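Local atomic coordinates of endoglucanase E-5 (Thermobifida fusca, PDB entry 2CKS), a protein that hydrolyses internal beta-1,4-glucosidic linkages in cellulose, lichenin and cereal beta-glucans, here represented by its glycoside hydrolase family 5 catalytic domain. Residues L218-E223 with L254-I260; G261-W265 with W299-L304; V13-Q17 with S222-P226. All coordinates share one frame; numbering follows the deposited sequence.

How the interactions relate
All three contacts lie in or against one (beta/alpha)8 barrel. Interaction 2 is the buried one: strand 262-265 sets a tryptophan and the methylenes of a lysine against helix 295-304, and its chemistry is almost wholly apolar. Interaction 1 joins helices 212-224 and 245-258 on the outside of the barrel, with leucines and an isoleucine inside and an arginine network toward solvent. Interaction 3, farthest from the chain's centre, fits the N-terminal hairpin to the end of helix 212-224 through a proline and bridging waters. Interactions 1 and 3 share Ser222 and Glu223, and interaction 1 meets interaction 2 where Met255 packs on Trp262.

Interaction 1: L218-E223 with L254-I260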
ATOM      1  N   LEU A 218      -3.072  13.612   8.744  1.00  7.45           N
ATOM      2  CA  LEU A 218      -2.109  13.318   7.691  1.00  8.24           C
ATOM      3  C   LEU A 218      -1.105  14.467   7.523  1.00  8.68           C
ATOM      4  O   LEU A 218       0.095  14.235   7.401  1.00  9.06           O
ATOM      5  CB  LEU A 218      -2.837  13.027   6.381  1.00  7.52           C
ATOM      6  CG  LEU A 218      -1.967  12.705   5.169  1.00  7.40           C
ATOM      7  CD1 LEU A 218      -1.052  11.521   5.451  1.00  6.91           C
ATOM      8  CD2 LEU A 218      -2.862  12.423   3.989  1.00  7.85           C
ATOM      9  N   ARG A 219      -1.605  15.699   7.526  0.60  9.56           N
ATOM     10  CA  ARG A 219      -0.748  16.885   7.492  0.60 10.28           C
ATOM     11  C   ARG A 219       0.214  16.898   8.682  0.60  9.99           C
ATOM     12  O   ARG A 219       1.420  17.103   8.524  0.60  9.95           O
ATOM     13  CB  ARG A 219      -1.599  18.161   7.520  0.60 10.91           C
ATOM     14  CG  ARG A 219      -1.478  19.021   6.294  0.60 12.59           C
ATOM     15  CD  ARG A 219      -2.134  20.394   6.414  0.60 13.42           C
ATOM     16  NE  ARG A 219      -3.415  20.485   5.695  0.60 13.68           N
ATOM     17  CZ  ARG A 219      -4.619  20.442   6.255  0.60 14.35           C
ATOM     18  NH1 ARG A 219      -4.758  20.310   7.559  0.60 15.46           N
ATOM     19  NH2 ARG A 219      -5.711  20.536   5.501  0.60 16.38           N
ATOM     20  N   GLU A 220      -0.333  16.657   9.869  1.00  9.87           N
ATOM     21  CA  GLU A 220       0.448  16.622  11.100  1.00  9.84           C
ATOM     22  C   GLU A 220       1.556  15.566  11.041  1.00  9.41           C
ATOM     23  O   GLU A 220       2.701  15.840  11.365  1.00  9.26           O
ATOM     24  CB  GLU A 220      -0.481  16.345  12.284  1.00  9.96           C
ATOM     25  CG  GLU A 220       0.201  16.361  13.636  1.00 12.29           C
ATOM     26  CD  GLU A 220      -0.720  15.991  14.783  1.00 16.40           C
ATOM     27  OE1 GLU A 220      -1.912  15.664  14.542  1.00 19.88           O
ATOM     28  OE2 GLU A 220      -0.242  16.031  15.940  1.00 19.82           O
ATOM     29  N   ALA A 221       1.209  14.368  10.591  1.00  8.35           N
ATOM     30  CA  ALA A 221       2.157  13.265  10.555  1.00  8.24           C
ATOM     31  C   ALA A 221       3.306  13.582   9.615  1.00  8.38           C
ATOM     32  O   ALA A 221       4.458  13.267   9.910  1.00  8.64           O
ATOM     33  CB  ALA A 221       1.451  11.996  10.104  1.00  7.56           C
ATOM     34  N   SER A 222       2.987  14.215   8.490  1.00  8.92           N
ATOM     35  CA  SER A 222       3.983  14.465   7.455  1.00 10.25           C
ATOM     36  C   SER A 222       5.048  15.472   7.915  1.00 10.07           C
ATOM     37  O   SER A 222       6.131  15.520   7.340  1.00 10.96           O
ATOM     38  CB  SER A 222       3.312  14.911   6.153  1.00 10.36           C
ATOM     39  OG  SER A 222       2.813  16.227   6.257  1.00 14.44           O
ATOM     40  N   GLU A 223       4.749  16.257   8.956  1.00 10.57           N
ATOM     41  CA  GLU A 223       5.767  17.106   9.603  1.00 10.17           C
ATOM     42  C   GLU A 223       6.808  16.308  10.393  1.00 10.31           C
ATOM     43  O   GLU A 223       7.922  16.782  10.592  1.00 10.69           O
ATOM     44  CB  GLU A 223       5.142  18.088  10.601  1.00 10.46           C
ATOM     45  CG  GLU A 223       4.082  19.012  10.051  1.00 11.22           C
ATOM     46  CD  GLU A 223       4.613  20.006   9.037  1.00 13.68           C
ATOM     47  OE1 GLU A 223       5.796  20.428   9.116  1.00 14.72           O
ATOM     48  OE2 GLU A 223       3.822  20.385   8.153  1.00 15.20           O
ATOM     49  N   LEU A 254      -3.173  17.718  -0.923  0.70  9.43           N
ATOM     50  CA  LEU A 254      -2.276  17.699   0.225  0.70  9.29           C
ATOM     51  C   LEU A 254      -1.125  16.733  -0.034  0.70  8.70           C
ATOM     52  O   LEU A 254       0.037  17.066   0.184  0.70  8.47           O
ATOM     53  CB  LEU A 254      -3.019  17.303   1.496  0.70  9.65           C
ATOM     54  CG  LEU A 254      -2.243  17.427   2.814  0.70 11.26           C
ATOM     55  CD1 LEU A 254      -1.566  16.115   3.195  0.70 11.98           C
ATOM     56  CD2 LEU A 254      -1.225  18.580   2.783  0.70 11.92           C
ATOM     57  N   MET A 255      -1.445  15.549  -0.535  1.00  8.50           N
ATOM     58  CA  MET A 255      -0.421  14.553  -0.791  1.00  7.98           C
ATOM     59  C   MET A 255       0.561  15.028  -1.869  1.00  8.02           C
ATOM     60  O   MET A 255       1.748  14.790  -1.757  1.00  7.29           O
ATOM     61  CB  MET A 255      -1.054  13.200  -1.125  1.00  7.94           C
ATOM     62  CG  MET A 255      -1.786  12.589   0.055  1.00  8.00           C
ATOM     63  SD  MET A 255      -2.344  10.899  -0.225  1.00  8.42           S
ATOM     64  CE  MET A 255      -3.643  11.117  -1.421  1.00  9.88           C
ATOM     65  N   ALA A 256       0.069  15.728  -2.891  1.00  8.92           N
ATOM     66  CA  ALA A 256       0.949  16.274  -3.926  1.00  9.55           C
ATOM     67  C   ALA A 256       1.897  17.347  -3.357  1.00 10.14           C
ATOM     68  O   ALA A 256       3.092  17.365  -3.661  1.00 10.73           O
ATOM     69  CB  ALA A 256       0.117  16.845  -5.067  1.00  9.65           C
ATOM     70  N   GLU A 257       1.353  18.224  -2.520  1.00 10.60           N
ATOM     71  CA  GLU A 257       2.115  19.290  -1.862  1.00 11.40           C
ATOM     72  C   GLU A 257       3.240  18.716  -0.994  1.00 11.11           C
ATOM     73  O   GLU A 257       4.355  19.226  -0.994  1.00 12.22           O
ATOM     74  CB  GLU A 257       1.143  20.146  -1.044  1.00 11.97           C
ATOM     75  CG  GLU A 257       1.724  21.179  -0.093  1.00 13.98           C
ATOM     76  CD  GLU A 257       0.649  21.731   0.828  0.50 13.97           C
ATOM     77  OE1 GLU A 257      -0.164  22.554   0.367  0.50 15.40           O
ATOM     78  OE2 GLU A 257       0.593  21.327   2.006  0.50 14.61           O
ATOM     79  N   ARG A 258       2.951  17.624  -0.292  1.00 10.82           N
ATOM     80  CA  ARG A 258       3.877  17.034   0.669  1.00 10.59           C
ATOM     81  C   ARG A 258       4.637  15.839   0.095  1.00 10.27           C
ATOM     82  O   ARG A 258       5.429  15.204   0.799  1.00 10.18           O
ATOM     83  CB  ARG A 258       3.110  16.601   1.911  1.00 10.92           C
ATOM     84  CG  ARG A 258       2.341  17.725   2.591  1.00 12.32           C
ATOM     85  CD  ARG A 258       3.232  18.729   3.247  1.00 14.40           C
ATOM     86  NE  ARG A 258       2.462  19.794   3.877  1.00 15.76           N
ATOM     87  CZ  ARG A 258       2.188  19.860   5.172  1.00 17.68           C
ATOM     88  NH1 ARG A 258       2.621  18.928   6.018  1.00 18.98           N
ATOM     89  NH2 ARG A 258       1.491  20.888   5.637  1.00 18.28           N
ATOM     90  N   LYS A 259       4.394  15.557  -1.186  1.00  9.42           N
ATOM     91  CA  LYS A 259       4.976  14.421  -1.895  1.00  9.46           C
ATOM     92  C   LYS A 259       4.775  13.097  -1.147  1.00  8.35           C
ATOM     93  O   LYS A 259       5.679  12.265  -1.054  1.00  9.25           O
ATOM     94  CB  LYS A 259       6.439  14.694  -2.243  1.00  9.72           C
ATOM     95  CG  LYS A 259       6.598  15.916  -3.163  1.00 12.63           C
ATOM     96  CD  LYS A 259       7.787  15.800  -4.099  1.00 16.36           C
ATOM     97  CE  LYS A 259       7.672  16.742  -5.308  1.00 18.70           C
ATOM     98  NZ  LYS A 259       6.996  16.103  -6.484  1.00 21.28           N
ATOM     99  N   ILE A 260       3.563  12.924  -0.635  1.00  7.56           N
ATOM    100  CA  ILE A 260       3.149  11.691   0.025  1.00  7.03           C
ATOM    101  C   ILE A 260       2.630  10.712  -1.026  1.00  6.29           C
ATOM    102  O   ILE A 260       1.643  10.989  -1.713  1.00  6.69           O
ATOM    103  CB  ILE A 260       2.052  11.980   1.047  1.00  7.44           C
ATOM    104  CG1 ILE A 260       2.598  12.868   2.179  1.00  7.78           C
ATOM    105  CG2 ILE A 260       1.492  10.676   1.620  1.00  7.20           C
ATOM    106  CD1 ILE A 260       1.512  13.523   3.010  1.00  9.59           C
TER
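The guanidinium of Arg258 has the aliphatic part of Arg219 over one face, CG of Arg219 lying 3.6 Å from NH2 of Arg258 in the conformer modelled. At the edge, near the guanidinium plane, OG of Ser222 sits 2.7 Å from NH1 of Arg258, a hydrogen bond that is short but bent and therefore weak. The carboxylate of Glu223 comes in obliquely, its plane turned 77° from the guanidinium, and OE2 forms a salt bridge with NH1 of Arg258 at 2.9 Å. On the arginine's own helix, NE of Arg258 is bonded to OE2 of Glu257 at 3.1 Å, so carboxylates from both helices hold the one cation and limit its rotation. Serine suits its place because OG, set between the backbone N and carbonyl carbon (chi1 72°), donates back to O of Arg219 at 2.8 Å and can still accept from the arginine. The guanidinium of Arg219 turns elsewhere, NH1 bonding OD1 of Asn216.

These are consecutive outer helices of a TIM barrel, 212-224 and 245-258, with strand 227-233 between them in the chain; their segment axes run 12° from parallel. Beneath the polar layer, aliphatic side chains and Met255 pack together. Leu218 and Leu254 lie alongside each other, pointing opposite ways, with CG of Leu218 4.0 Å from CD1 of Leu254 in the conformer modelled. CD1 of Leu218 also meets CD1 of Ile260 at 4.1 Å, while CG of Met255 packs on CD2 of Leu218, the two side chains roughly perpendicular. Val227, Val229 and Phe203 of the barrel strands floor this layer. A Schellman motif follows helix 245-258, with Lys259 at positive phi and N of Ile260 bonded to O of Met255; it probably helps turn Ile260 inward.

Interaction 2: G261-W265 with W299-L304; sequences GWTKW and WVRSKL
Trp262 brings the far end of its indole against Val300 and Leu304, CH2 of Trp262 lying 3.6 Å from CD2 of Leu304. CZ3 of the ring meets CG2 of Val300. In this TIM barrel the last strand, 262-265, packs on the last helix, 295-304, which runs nearly antiparallel to it (162° between segment axes). CB of Lys303 meets the indole at its edge. The methylenes of Lys264 pass at a slant across Val300. In the conformer modelled the extended chain (chi1 178°) carries CD of Lys264 to within 3.6 Å of CB of Val300, and a bend at chi4 (-57°) turns NZ back to O of Trp265. Lysine suits this buried place, its chain being apolar and its NZ bonded. Replacing Trp262 by an alanine is likely to open a gap between strand and helix and leave Val300 and Leu304 without their aromatic partner. Farther out, Phe232 meets the same indole edge-to-face, and Ile252 and Met255 of helix 245-258 pack on it. Asp249 ties the helix to that neighbour, its OD1 taking both NE1 of Trp299 and NZ of Lys303, with CE of Lys303 3.2 Å above the plane of the Trp299 ring.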
ATOM      1  N   GLY A 261       3.302   9.573  -1.152  1.00  5.94           N
ATOM      2  CA  GLY A 261       2.899   8.569  -2.120  1.00  5.25           C
ATOM      3  C   GLY A 261       1.603   7.892  -1.718  1.00  4.58           C
ATOM      4  O   GLY A 261       1.211   7.907  -0.544  1.00  4.52           O
ATOM      5  N   TRP A 262       0.926   7.312  -2.703  1.00  4.30           N
ATOM      6  CA  TRP A 262      -0.315   6.603  -2.460  1.00  4.39           C
ATOM      7  C   TRP A 262      -0.600   5.488  -3.451  1.00  4.66           C
ATOM      8  O   TRP A 262      -0.151   5.515  -4.599  1.00  4.25           O
ATOM      9  CB  TRP A 262      -1.506   7.568  -2.444  1.00  4.46           C
ATOM     10  CG  TRP A 262      -1.672   8.565  -3.602  1.00  4.26           C
ATOM     11  CD1 TRP A 262      -1.353   9.890  -3.574  1.00  5.15           C
ATOM     12  CD2 TRP A 262      -2.291   8.338  -4.885  1.00  5.56           C
ATOM     13  NE1 TRP A 262      -1.712  10.501  -4.753  1.00  5.29           N
ATOM     14  CE2 TRP A 262      -2.293   9.575  -5.576  1.00  4.84           C
ATOM     15  CE3 TRP A 262      -2.808   7.208  -5.537  1.00  5.27           C
ATOM     16  CZ2 TRP A 262      -2.799   9.713  -6.872  1.00  5.13           C
ATOM     17  CZ3 TRP A 262      -3.336   7.359  -6.819  1.00  4.94           C
ATOM     18  CH2 TRP A 262      -3.323   8.598  -7.468  1.00  5.36           C
ATOM     19  N   THR A 263      -1.363   4.508  -2.971  1.00  4.61           N
ATOM     20  CA  THR A 263      -1.920   3.446  -3.799  1.00  4.99           C
ATOM     21  C   THR A 263      -3.397   3.312  -3.470  1.00  5.10           C
ATOM     22  O   THR A 263      -3.752   2.998  -2.332  1.00  6.13           O
ATOM     23  CB  THR A 263      -1.178   2.089  -3.570  1.00  5.14           C
ATOM     24  OG1 THR A 263      -0.934   1.862  -2.172  1.00  5.77           O
ATOM     25  CG2 THR A 263       0.186   2.101  -4.211  1.00  5.90           C
ATOM     26  N   LYS A 264      -4.259   3.535  -4.461  0.60  4.97           N
ATOM     27  CA  LYS A 264      -5.695   3.520  -4.237  0.60  5.17           C
ATOM     28  C   LYS A 264      -6.235   2.092  -4.183  0.60  4.66           C
ATOM     29  O   LYS A 264      -5.806   1.219  -4.935  0.60  4.52           O
ATOM     30  CB  LYS A 264      -6.434   4.300  -5.329  0.60  5.58           C
ATOM     31  CG  LYS A 264      -7.950   4.277  -5.165  0.60  7.06           C
ATOM     32  CD  LYS A 264      -8.671   5.182  -6.122  0.60  9.20           C
ATOM     33  CE  LYS A 264     -10.128   5.296  -5.738  0.60  9.66           C
ATOM     34  NZ  LYS A 264     -10.805   3.968  -5.676  0.60 10.24           N
ATOM     35  N   TRP A 265      -7.195   1.884  -3.291  1.00  4.53           N
ATOM     36  CA  TRP A 265      -7.941   0.638  -3.191  1.00  4.97           C
ATOM     37  C   TRP A 265      -9.129   0.762  -4.144  1.00  4.96           C
ATOM     38  O   TRP A 265      -9.944   1.663  -3.962  1.00  6.00           O
ATOM     39  CB  TRP A 265      -8.444   0.525  -1.755  1.00  5.15           C
ATOM     40  CG  TRP A 265      -9.047  -0.774  -1.346  1.00  6.20           C
ATOM     41  CD1 TRP A 265     -10.357  -1.002  -1.063  1.00  7.80           C
ATOM     42  CD2 TRP A 265      -8.362  -2.012  -1.084  1.00  5.30           C
ATOM     43  NE1 TRP A 265     -10.541  -2.310  -0.688  1.00  8.51           N
ATOM     44  CE2 TRP A 265      -9.334  -2.950  -0.688  1.00  8.58           C
ATOM     45  CE3 TRP A 265      -7.028  -2.429  -1.168  1.00  5.69           C
ATOM     46  CZ2 TRP A 265      -9.015  -4.267  -0.364  1.00  7.69           C
ATOM     47  CZ3 TRP A 265      -6.713  -3.739  -0.854  1.00  7.21           C
ATOM     48  CH2 TRP A 265      -7.707  -4.640  -0.451  1.00  8.38           C
ATOM     49  N   TRP A 299     -11.735   8.517 -12.167  1.00  8.02           N
ATOM     50  CA  TRP A 299     -11.164   9.581 -11.353  1.00  7.65           C
ATOM     51  C   TRP A 299      -9.697   9.304 -11.079  1.00  7.60           C
ATOM     52  O   TRP A 299      -8.858  10.162 -11.306  1.00  7.66           O
ATOM     53  CB  TRP A 299     -11.955   9.726 -10.051  1.00  7.32           C
ATOM     54  CG  TRP A 299     -11.423  10.713  -9.087  1.00  8.22           C
ATOM     55  CD1 TRP A 299     -11.709  12.042  -9.038  1.00  9.72           C
ATOM     56  CD2 TRP A 299     -10.530  10.454  -8.007  1.00  8.47           C
ATOM     57  NE1 TRP A 299     -11.039  12.635  -7.994  1.00  9.55           N
ATOM     58  CE2 TRP A 299     -10.314  11.675  -7.337  1.00  9.49           C
ATOM     59  CE3 TRP A 299      -9.898   9.305  -7.523  1.00  9.41           C
ATOM     60  CZ2 TRP A 299      -9.484  11.782  -6.223  1.00  8.78           C
ATOM     61  CZ3 TRP A 299      -9.072   9.414  -6.411  1.00  8.40           C
ATOM     62  CH2 TRP A 299      -8.870  10.643  -5.783  1.00  9.50           C
ATOM     63  N   VAL A 300      -9.370   8.097 -10.626  1.00  7.21           N
ATOM     64  CA  VAL A 300      -7.976   7.807 -10.287  1.00  7.29           C
ATOM     65  C   VAL A 300      -7.079   7.686 -11.521  1.00  8.34           C
ATOM     66  O   VAL A 300      -5.922   8.109 -11.493  1.00  8.35           O
ATOM     67  CB  VAL A 300      -7.821   6.575  -9.344  1.00  6.99           C
ATOM     68  CG1 VAL A 300      -8.069   5.256 -10.073  1.00  5.97           C
ATOM     69  CG2 VAL A 300      -6.455   6.557  -8.723  1.00  6.84           C
ATOM     70  N   ARG A 301      -7.613   7.121 -12.599  0.50  8.77           N
ATOM     71  CA  ARG A 301      -6.858   6.990 -13.836  0.50  9.58           C
ATOM     72  C   ARG A 301      -6.471   8.374 -14.337  0.50 10.03           C
ATOM     73  O   ARG A 301      -5.348   8.584 -14.781  0.50  9.71           O
ATOM     74  CB  ARG A 301      -7.673   6.238 -14.890  0.50  9.74           C
ATOM     75  CG  ARG A 301      -6.912   5.920 -16.164  0.50 10.77           C
ATOM     76  CD  ARG A 301      -7.672   4.988 -17.091  0.50 11.69           C
ATOM     77  NE  ARG A 301      -7.054   4.883 -18.412  0.50 13.52           N
ATOM     78  CZ  ARG A 301      -7.145   5.796 -19.380  0.50 14.34           C
ATOM     79  NH1 ARG A 301      -7.831   6.922 -19.204  0.50 15.54           N
ATOM     80  NH2 ARG A 301      -6.536   5.575 -20.544  0.50 14.43           N
ATOM     81  N   SER A 302      -7.398   9.320 -14.226  1.00 10.52           N
ATOM     82  CA  SER A 302      -7.144  10.690 -14.652  1.00 12.16           C
ATOM     83  C   SER A 302      -6.076  11.352 -13.786  1.00 12.37           C
ATOM     84  O   SER A 302      -5.232  12.070 -14.308  1.00 12.94           O
ATOM     85  CB  SER A 302      -8.434  11.493 -14.646  1.00 12.67           C
ATOM     86  OG  SER A 302      -9.233  11.084 -15.739  1.00 16.64           O
ATOM     87  N   LYS A 303      -6.086  11.077 -12.482  1.00 12.27           N
ATOM     88  CA  LYS A 303      -5.048  11.607 -11.596  1.00 12.29           C
ATOM     89  C   LYS A 303      -3.691  11.059 -11.993  1.00 12.07           C
ATOM     90  O   LYS A 303      -2.725  11.803 -12.069  1.00 12.44           O
ATOM     91  CB  LYS A 303      -5.298  11.260 -10.124  1.00 12.51           C
ATOM     92  CG  LYS A 303      -6.560  11.823  -9.508  1.00 13.94           C
ATOM     93  CD  LYS A 303      -6.650  13.334  -9.596  1.00 15.47           C
ATOM     94  CE  LYS A 303      -7.745  13.849  -8.671  1.00 17.09           C
ATOM     95  NZ  LYS A 303      -8.464  15.024  -9.198  1.00 19.27           N
ATOM     96  N   LEU A 304      -3.629   9.760 -12.265  1.00 11.98           N
ATOM     97  CA  LEU A 304      -2.358   9.088 -12.509  1.00 12.67           C
ATOM     98  C   LEU A 304      -1.745   9.511 -13.838  1.00 13.82           C
ATOM     99  O   LEU A 304      -0.523   9.512 -13.996  1.00 14.43           O
ATOM    100  CB  LEU A 304      -2.531   7.576 -12.468  1.00 12.15           C
ATOM    101  CG  LEU A 304      -2.781   6.965 -11.088  1.00 11.97           C
ATOM    102  CD1 LEU A 304      -3.162   5.501 -11.231  1.00 11.64           C
ATOM    103  CD2 LEU A 304      -1.563   7.117 -10.193  1.00 11.22           C
TER

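Interaction 3: V13-Q17 with S222-P226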
ATOM      1  N   VAL A  13      14.375   6.703   2.243  1.00  7.89           N
ATOM      2  CA  VAL A  13      13.920   7.818   3.047  1.00  8.58           C
ATOM      3  C   VAL A  13      15.055   8.840   3.180  1.00  9.61           C
ATOM      4  O   VAL A  13      16.214   8.480   3.396  1.00 10.03           O
ATOM      5  CB  VAL A  13      13.458   7.357   4.426  1.00  8.03           C
ATOM      6  CG1 VAL A  13      13.247   8.544   5.359  1.00  8.23           C
ATOM      7  CG2 VAL A  13      12.185   6.541   4.293  1.00  7.66           C
ATOM      8  N   CYS A  14      14.675  10.102   3.020  0.60 10.19           N
ATOM      9  CA  CYS A  14      15.523  11.266   3.260  0.60 10.85           C
ATOM     10  C   CYS A  14      14.780  12.177   4.221  0.60 11.41           C
ATOM     11  O   CYS A  14      13.731  12.728   3.870  0.60 11.41           O
ATOM     12  CB  CYS A  14      15.743  12.025   1.955  0.60 10.92           C
ATOM     13  SG  CYS A  14      14.203  12.441   1.082  0.40 10.82           S
ATOM     14  N   GLY A  15      15.294  12.337   5.435  1.00 12.09           N
ATOM     15  CA  GLY A  15      14.610  13.176   6.398  1.00 12.51           C
ATOM     16  C   GLY A  15      13.221  12.612   6.648  1.00 12.78           C
ATOM     17  O   GLY A  15      13.091  11.482   7.108  1.00 13.30           O
ATOM     18  N   THR A  16      12.186  13.384   6.318  1.00 13.04           N
ATOM     19  CA  THR A  16      10.797  12.966   6.520  1.00 13.47           C
ATOM     20  C   THR A  16      10.067  12.586   5.238  1.00 12.45           C
ATOM     21  O   THR A  16       8.853  12.504   5.237  1.00 12.14           O
ATOM     22  CB  THR A  16       9.992  14.100   7.191  1.00 14.07           C
ATOM     23  OG1 THR A  16       9.988  15.253   6.341  1.00 16.70           O
ATOM     24  CG2 THR A  16      10.655  14.560   8.473  1.00 15.46           C
ATOM     25  N   GLN A  17      10.792  12.372   4.146  1.00 11.72           N
ATOM     26  CA  GLN A  17      10.169  12.062   2.861  1.00 11.49           C
ATOM     27  C   GLN A  17      10.812  10.850   2.220  1.00 10.60           C
ATOM     28  O   GLN A  17      11.877  10.450   2.629  1.00 11.64           O
ATOM     29  CB  GLN A  17      10.305  13.258   1.925  1.00 11.98           C
ATOM     30  CG  GLN A  17       9.644  14.505   2.482  1.00 14.17           C
ATOM     31  CD  GLN A  17       9.711  15.667   1.539  1.00 16.27           C
ATOM     32  OE1 GLN A  17      10.791  16.205   1.294  1.00 18.94           O
ATOM     33  NE2 GLN A  17       8.564  16.066   1.001  1.00 18.67           N
ATOM     34  N   SER A 222       2.987  14.215   8.490  1.00  8.92           N
ATOM     35  CA  SER A 222       3.983  14.465   7.455  1.00 10.25           C
ATOM     36  C   SER A 222       5.048  15.472   7.915  1.00 10.07           C
ATOM     37  O   SER A 222       6.131  15.520   7.340  1.00 10.96           O
ATOM     38  CB  SER A 222       3.312  14.911   6.153  1.00 10.36           C
ATOM     39  OG  SER A 222       2.813  16.227   6.257  1.00 14.44           O
ATOM     40  N   GLU A 223       4.749  16.257   8.956  1.00 10.57           N
ATOM     41  CA  GLU A 223       5.767  17.106   9.603  1.00 10.17           C
ATOM     42  C   GLU A 223       6.808  16.308  10.393  1.00 10.31           C
ATOM     43  O   GLU A 223       7.922  16.782  10.592  1.00 10.69           O
ATOM     44  CB  GLU A 223       5.142  18.088  10.601  1.00 10.46           C
ATOM     45  CG  GLU A 223       4.082  19.012  10.051  1.00 11.22           C
ATOM     46  CD  GLU A 223       4.613  20.006   9.037  1.00 13.68           C
ATOM     47  OE1 GLU A 223       5.796  20.428   9.116  1.00 14.72           O
ATOM     48  OE2 GLU A 223       3.822  20.385   8.153  1.00 15.20           O
ATOM     49  N   LEU A 224       6.428  15.119  10.868  1.00  9.83           N
ATOM     50  CA  LEU A 224       7.182  14.383  11.893  1.00  9.98           C
ATOM     51  C   LEU A 224       7.955  13.167  11.377  1.00  9.44           C
ATOM     52  O   LEU A 224       8.983  12.808  11.933  1.00  9.60           O
ATOM     53  CB  LEU A 224       6.228  13.908  12.995  1.00 10.17           C
ATOM     54  CG  LEU A 224       5.281  14.957  13.599  1.00 11.42           C
ATOM     55  CD1 LEU A 224       4.160  14.323  14.384  1.00 12.22           C
ATOM     56  CD2 LEU A 224       6.059  15.916  14.465  1.00 12.56           C
ATOM     57  N   PHE A 225       7.426  12.516  10.350  1.00  8.45           N
ATOM     58  CA  PHE A 225       8.006  11.268   9.847  1.00  7.84           C
ATOM     59  C   PHE A 225       7.453  10.974   8.454  1.00  7.17           C
ATOM     60  O   PHE A 225       6.476  11.599   8.048  1.00  6.96           O
ATOM     61  CB  PHE A 225       7.722  10.098  10.799  1.00  7.74           C
ATOM     62  CG  PHE A 225       6.300  10.027  11.284  1.00  7.91           C
ATOM     63  CD1 PHE A 225       5.293   9.517  10.479  1.00  7.80           C
ATOM     64  CD2 PHE A 225       5.973  10.446  12.575  1.00  7.21           C
ATOM     65  CE1 PHE A 225       3.983   9.442  10.936  1.00  6.55           C
ATOM     66  CE2 PHE A 225       4.667  10.383  13.031  1.00  7.40           C
ATOM     67  CZ  PHE A 225       3.671   9.868  12.216  1.00  7.05           C
ATOM     68  N   PRO A 226       8.070  10.058   7.709  1.00  7.29           N
ATOM     69  CA  PRO A 226       7.580   9.743   6.363  1.00  7.10           C
ATOM     70  C   PRO A 226       6.303   8.935   6.414  1.00  7.07           C
ATOM     71  O   PRO A 226       6.208   7.995   7.200  1.00  7.12           O
ATOM     72  CB  PRO A 226       8.725   8.923   5.750  1.00  7.32           C
ATOM     73  CG  PRO A 226       9.880   9.098   6.688  1.00  7.52           C
ATOM     74  CD  PRO A 226       9.264   9.261   8.040  1.00  7.66           C
TER
HETATM   75  O   HOH W   1       7.067  14.443   5.091  0.50 15.75           O
HETATM   76  O   HOH W   2       8.335  17.251   6.732  1.00 29.46           O
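Val13 meets Pro226 nearly perpendicularly, CG1 of Val13 touching CG of Pro226 at 3.7 Å. This methyl stands anti to the backbone N (chi1 169°), which turns it to the pyrrolidine ring, while CG2 comes to the same CG from slightly farther off. The proline ring also lies against the backbone of Thr16. Its CA sends a CH...O contact to O of Thr16, 3.2 Å away and bent to 130° at the hydrogen.

Val13 and Thr16 belong to the tight N-terminal hairpin, whose strands 12-14 and 17-19 are joined by a type II' turn from Cys14 to Gln17 and tied by the disulfide Cys14-Cys19. Gly15 occupies the turn position with positive phi, a conformation that a residue with a side chain adopts less easily. The hairpin lies against the connection from helix 212-224 into barrel strand 227-233, at the end of the TIM barrel where the strands begin.

Thr16 suits this polar margin because its two branches do different work. With OG1 between the backbone N and carbonyl carbon (chi1 61°), the hydroxyl reaches a water 2.6 Å away, which donates to O of Ser222 at 2.9 Å. CG2, anti to the carbonyl carbon, rests instead 4.1 Å from O of Glu223. A second water joins O of Thr16, 2.6 Å away, to O of Ser222 at 2.7 Å, and two waters thereby meet the carbonyl oxygen at the weakly bonded helix end. Phe225 points the other way, its ring packed edge-to-face with Tyr201.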